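Local coordinates for protein similar to N-acetyltransferase (Staphylococcus aureus subsp. aureus, PDB 4MBU) that probably transfers an acetyl group from acetyl-coenzyme A to an amine, as a member of the Gcn5-related N-acetyltransferase (GNAT) family, at residues Gln36-Asp39 / Glu40-Trp44; Ala91-Gly95 / Lys96-Ser100. One frame throughout, in Å; residues are numbered along the deposited sequence.

Contact 1: Gln36-Asp39 / Glu40-Trp44; sequences QTID and ERIAW
Between T37 and A43 the backbone passes from an extended residue into the first turn of helix 38-50, as the i-to-i+4 backbone hydrogen bonds from R41 N to T37 O, I42 N to I38 O and A43 N to D39 O (2.9 Å for the last) establish. The motif is a capping box, with T37 at the N-cap and E40 as its reciprocal partner. E40 OE1 receives the amide of T37 N at 2.8 Å in an almost straight bond (171° at the hydrogen), reached nearly along the axis of the carboxylate C-O. In return E40 N points at T37 OG1, but this half is weak at 3.3 Å.

A second grip is purely between side chains. R41 meets Q36 side-on, its NE and NH2 each giving a hydrogen bond to the single atom Q36 OE1 at 2.7 Å. That oxygen sits at the guanidinium edge, near its plane, while the amide itself is turned 81° to it; both donors come in tilted from the carbonyl plane. With CG opposite its backbone N (chi1 -173°) and the chain straight beyond it, Q36 delivers OE1 to R41, whose chain folds twice, at chi2 and chi3, to meet it. Helix 13-26 flanks this corner: Y20 makes a cation-pi contact with R41, and N21 accepts from Q36 N. On another face of the turn, I38 CG1 rests against I42 CD1 at 3.8 Å. Beyond the amide, the far end of the guanidinium reaches W44, with R41 NH1 sitting 3.0 Å above the indole plane, over the ring centre.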
loop_
_atom_site.group_PDB
_atom_site.type_symbol
_atom_site.label_atom_id
_atom_site.label_comp_id
_atom_site.label_asym_id
_atom_site.label_seq_id
_atom_site.Cartn_x
_atom_site.Cartn_y
_atom_site.Cartn_z
ATOM N N GLN A 36 -9.566 16.737 -24.080
ATOM C CA GLN A 36 -11.013 16.888 -24.108
ATOM C C GLN A 36 -11.349 18.186 -24.840
ATOM O O GLN A 36 -10.557 19.131 -24.837
ATOM C CB GLN A 36 -11.544 16.946 -22.672
ATOM C CG GLN A 36 -13.063 16.938 -22.537
ATOM C CD GLN A 36 -13.520 16.982 -21.089
ATOM O OE1 GLN A 36 -13.059 17.815 -20.305
ATOM N NE2 GLN A 36 -14.431 16.082 -20.727
ATOM N N THR A 37 -12.515 18.233 -25.476
ATOM C CA THR A 37 -12.957 19.447 -26.166
ATOM C C THR A 37 -13.836 20.295 -25.248
ATOM O O THR A 37 -14.327 19.816 -24.222
ATOM C CB THR A 37 -13.734 19.127 -27.457
ATOM O OG1 THR A 37 -14.954 18.452 -27.126
ATOM C CG2 THR A 37 -12.899 18.253 -28.391
ATOM N N ILE A 38 -14.049 21.552 -25.620
ATOM C CA ILE A 38 -14.854 22.442 -24.789
ATOM C C ILE A 38 -16.338 22.032 -24.754
ATOM O O ILE A 38 -17.013 22.210 -23.735
ATOM C CB ILE A 38 -14.662 23.920 -25.201
ATOM C CG1 ILE A 38 -15.512 24.855 -24.327
ATOM C CG2 ILE A 38 -14.944 24.099 -26.694
ATOM C CD1 ILE A 38 -15.062 24.901 -22.874
ATOM N N ASP A 39 -16.833 21.455 -25.848
ATOM C CA ASP A 39 -18.213 20.967 -25.892
ATOM C C ASP A 39 -18.417 19.760 -24.975
ATOM O O ASP A 39 -19.458 19.625 -24.327
ATOM C CB ASP A 39 -18.619 20.595 -27.324
ATOM C CG ASP A 39 -18.607 21.785 -28.270
ATOM O OD1 ASP A 39 -18.592 22.939 -27.790
ATOM O OD2 ASP A 39 -18.623 21.554 -29.501
ATOM N N GLU A 40 -17.424 18.876 -24.944
ATOM C CA GLU A 40 -17.463 17.724 -24.051
ATOM C C GLU A 40 -17.492 18.198 -22.599
ATOM O O GLU A 40 -18.260 17.686 -21.778
ATOM C CB GLU A 40 -16.262 16.803 -24.316
ATOM C CG GLU A 40 -16.422 15.933 -25.562
ATOM C CD GLU A 40 -15.105 15.385 -26.087
ATOM O OE1 GLU A 40 -14.043 15.946 -25.749
ATOM O OE2 GLU A 40 -15.134 14.395 -26.849
ATOM N N ARG A 41 -16.676 19.202 -22.299
ATOM C CA ARG A 41 -16.619 19.756 -20.953
ATOM C C ARG A 41 -17.942 20.446 -20.570
ATOM O O ARG A 41 -18.422 20.309 -19.434
ATOM C CB ARG A 41 -15.411 20.692 -20.821
ATOM C CG ARG A 41 -15.228 21.336 -19.456
ATOM C CD ARG A 41 -15.228 20.331 -18.307
ATOM N NE ARG A 41 -14.195 19.300 -18.407
ATOM C CZ ARG A 41 -13.840 18.502 -17.402
ATOM N NH1 ARG A 41 -14.424 18.624 -16.217
ATOM N NH2 ARG A 41 -12.902 17.577 -17.575
ATOM N N ILE A 42 -18.554 21.141 -21.527
ATOM C CA ILE A 42 -19.829 21.808 -21.277
ATOM C C ILE A 42 -20.942 20.786 -21.049
ATOM O O ILE A 42 -21.791 20.961 -20.166
ATOM C CB ILE A 42 -20.198 22.786 -22.416
ATOM C CG1 ILE A 42 -19.227 23.969 -22.426
ATOM C CG2 ILE A 42 -21.615 23.303 -22.245
ATOM C CD1 ILE A 42 -19.227 24.766 -23.730
ATOM N N ALA A 43 -20.925 19.709 -21.833
ATOM C CA ALA A 43 -21.891 18.626 -21.651
ATOM C C ALA A 43 -21.714 17.988 -20.269
ATOM O O ALA A 43 -22.691 17.648 -19.592
ATOM C CB ALA A 43 -21.737 17.579 -22.746
ATOM N N TRP A 44 -20.455 17.823 -19.867
ATOM C CA TRP A 44 -20.109 17.305 -18.543
ATOM C C TRP A 44 -20.718 18.181 -17.444
ATOM O O TRP A 44 -21.384 17.683 -16.536
ATOM C CB TRP A 44 -18.582 17.214 -18.418
ATOM C CG TRP A 44 -18.031 16.943 -17.034
ATOM C CD1 TRP A 44 -17.779 15.721 -16.463
ATOM C CD2 TRP A 44 -17.621 17.922 -16.073
ATOM N NE1 TRP A 44 -17.245 15.887 -15.203
ATOM C CE2 TRP A 44 -17.143 17.230 -14.940
ATOM C CE3 TRP A 44 -17.625 19.321 -16.056
ATOM C CZ2 TRP A 44 -16.673 17.890 -13.807
ATOM C CZ3 TRP A 44 -17.150 19.974 -14.934
ATOM C CH2 TRP A 44 -16.683 19.260 -13.824
#

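Contact 2: Ala91-Gly95 / Lys96-Ser100; sequences ASARG and KGIAS
The sequence R-G-K-G-I-A at positions 94-99 fits the R-x-x-G-x-A signature of GNAT motif A, the loop between strand 82-89 and helix 98-112 that in relatives receives the pyrophosphate of acetyl-CoA. The turn includes two glycines with positive phi, a conformation that favours glycine: G95 (82°) and G97 (75°), the second standing at the N-cap of the helix. No direct hydrogen bond joins the two halves; a water inside the bend does so. It donates to A93 O at 2.7 Å, accepts from K96 N at 2.7 Å, and takes a weak bond from I98 N at 3.3 Å.

The side chains close over the same carbonyl. I98 CD1 lies against A93 CB at 3.9 Å and comes to 3.4 Å from A93 O, and both residues also pack on L65 of strand 63-72. K96 brings its aliphatic chain past the same oxygen, CG to A93 O 3.5 Å, before the chain bends at chi3 and its NZ forms a salt bridge with E60.

By donating on one side and accepting on the other, a single water molecule links both sides of the turn: it satisfies the A93 carbonyl and the K96 amide, which have no direct hydrogen bond to each other, while the I98 amide adds a weaker tie from the start of the helix.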
loop_
_atom_site.group_PDB
_atom_site.type_symbol
_atom_site.label_atom_id
_atom_site.label_comp_id
_atom_site.label_asym_id
_atom_site.label_seq_id
_atom_site.Cartn_x
_atom_site.Cartn_y
_atom_site.Cartn_z
ATOM N N ALA A 91 -0.765 22.866 -12.437
ATOM C CA ALA A 91 0.623 22.503 -12.147
ATOM C C ALA A 91 1.472 23.705 -11.722
ATOM O O ALA A 91 2.518 23.546 -11.098
ATOM C CB ALA A 91 1.250 21.777 -13.342
ATOM N N SER A 92 1.025 24.908 -12.058
ATOM C CA SER A 92 1.733 26.114 -11.637
ATOM C C SER A 92 1.336 26.494 -10.222
ATOM O O SER A 92 1.910 27.404 -9.638
ATOM C CB SER A 92 1.400 27.276 -12.567
ATOM O OG SER A 92 0.018 27.590 -12.505
ATOM N N ALA A 93 0.345 25.796 -9.676
ATOM C CA ALA A 93 -0.241 26.182 -8.393
ATOM C C ALA A 93 -0.105 25.098 -7.318
ATOM O O ALA A 93 -0.888 25.069 -6.363
ATOM C CB ALA A 93 -1.707 26.570 -8.584
ATOM N N ARG A 94 0.889 24.222 -7.465
ATOM C CA ARG A 94 1.068 23.114 -6.524
ATOM C C ARG A 94 1.789 23.596 -5.273
ATOM O O ARG A 94 2.469 24.620 -5.305
ATOM C CB ARG A 94 1.860 21.978 -7.170
ATOM C CG ARG A 94 1.328 21.508 -8.516
ATOM C CD ARG A 94 -0.050 20.874 -8.413
ATOM N NE ARG A 94 -0.083 19.730 -7.502
ATOM C CZ ARG A 94 0.457 18.541 -7.765
ATOM N NH1 ARG A 94 1.100 18.330 -8.910
ATOM N NH2 ARG A 94 0.370 17.563 -6.871
ATOM N N GLY A 95 1.629 22.866 -4.170
ATOM C CA GLY A 95 2.303 23.213 -2.928
ATOM C C GLY A 95 1.601 24.298 -2.125
ATOM O O GLY A 95 2.118 24.748 -1.099
ATOM N N LYS A 96 0.419 24.710 -2.577
ATOM C CA LYS A 96 -0.321 25.773 -1.903
ATOM C C LYS A 96 -1.447 25.249 -0.999
ATOM O O LYS A 96 -2.182 26.039 -0.400
ATOM C CB LYS A 96 -0.889 26.750 -2.936
ATOM C CG LYS A 96 0.155 27.315 -3.881
ATOM C CD LYS A 96 -0.420 28.426 -4.746
ATOM C CE LYS A 96 -0.916 29.565 -3.878
ATOM N NZ LYS A 96 -1.200 30.787 -4.669
ATOM N N GLY A 97 -1.580 23.928 -0.903
ATOM C CA GLY A 97 -2.643 23.332 -0.103
ATOM C C GLY A 97 -4.016 23.413 -0.757
ATOM O O GLY A 97 -5.051 23.319 -0.082
ATOM N N ILE A 98 -4.029 23.558 -2.079
ATOM C CA ILE A 98 -5.286 23.674 -2.824
ATOM C C ILE A 98 -6.036 22.333 -2.890
ATOM O O ILE A 98 -7.260 22.281 -2.706
ATOM C CB ILE A 98 -5.028 24.226 -4.235
ATOM C CG1 ILE A 98 -4.561 25.680 -4.144
ATOM C CG2 ILE A 98 -6.288 24.159 -5.093
ATOM C CD1 ILE A 98 -3.958 26.178 -5.432
ATOM N N ALA A 99 -5.300 21.254 -3.148
ATOM C CA ALA A 99 -5.888 19.915 -3.153
ATOM C C ALA A 99 -6.533 19.612 -1.810
ATOM O O ALA A 99 -7.664 19.144 -1.753
ATOM C CB ALA A 99 -4.831 18.863 -3.491
ATOM N N SER A 100 -5.815 19.900 -0.729
ATOM C CA SER A 100 -6.326 19.687 0.624
ATOM C C SER A 100 -7.635 20.440 0.907
ATOM O O SER A 100 -8.588 19.874 1.466
ATOM C CB SER A 100 -5.245 20.079 1.637
ATOM O OG SER A 100 -5.717 19.963 2.962
HETATM O O HOH W 1 -1.496 23.586 -4.195
#

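Overall arrangement
Contact 1 caps the beginning of helix 38-50, and contact 2 shapes the loop leading into helix 98-112, so both concern the way a helix starts, one through side chains and the other through glycines and a water. Their centres are 24 Å apart and their nearest atoms about 14 Å, so they do not touch. Both pack against strand 63-72: R41 on F67 and W44 on T69 in contact 1, A93 and I98 on L65 in contact 2. By family analogy contact 2 belongs to the probable cofactor site. The R41 and R94 side chains are each about 12 Å from a bound cadmium ion.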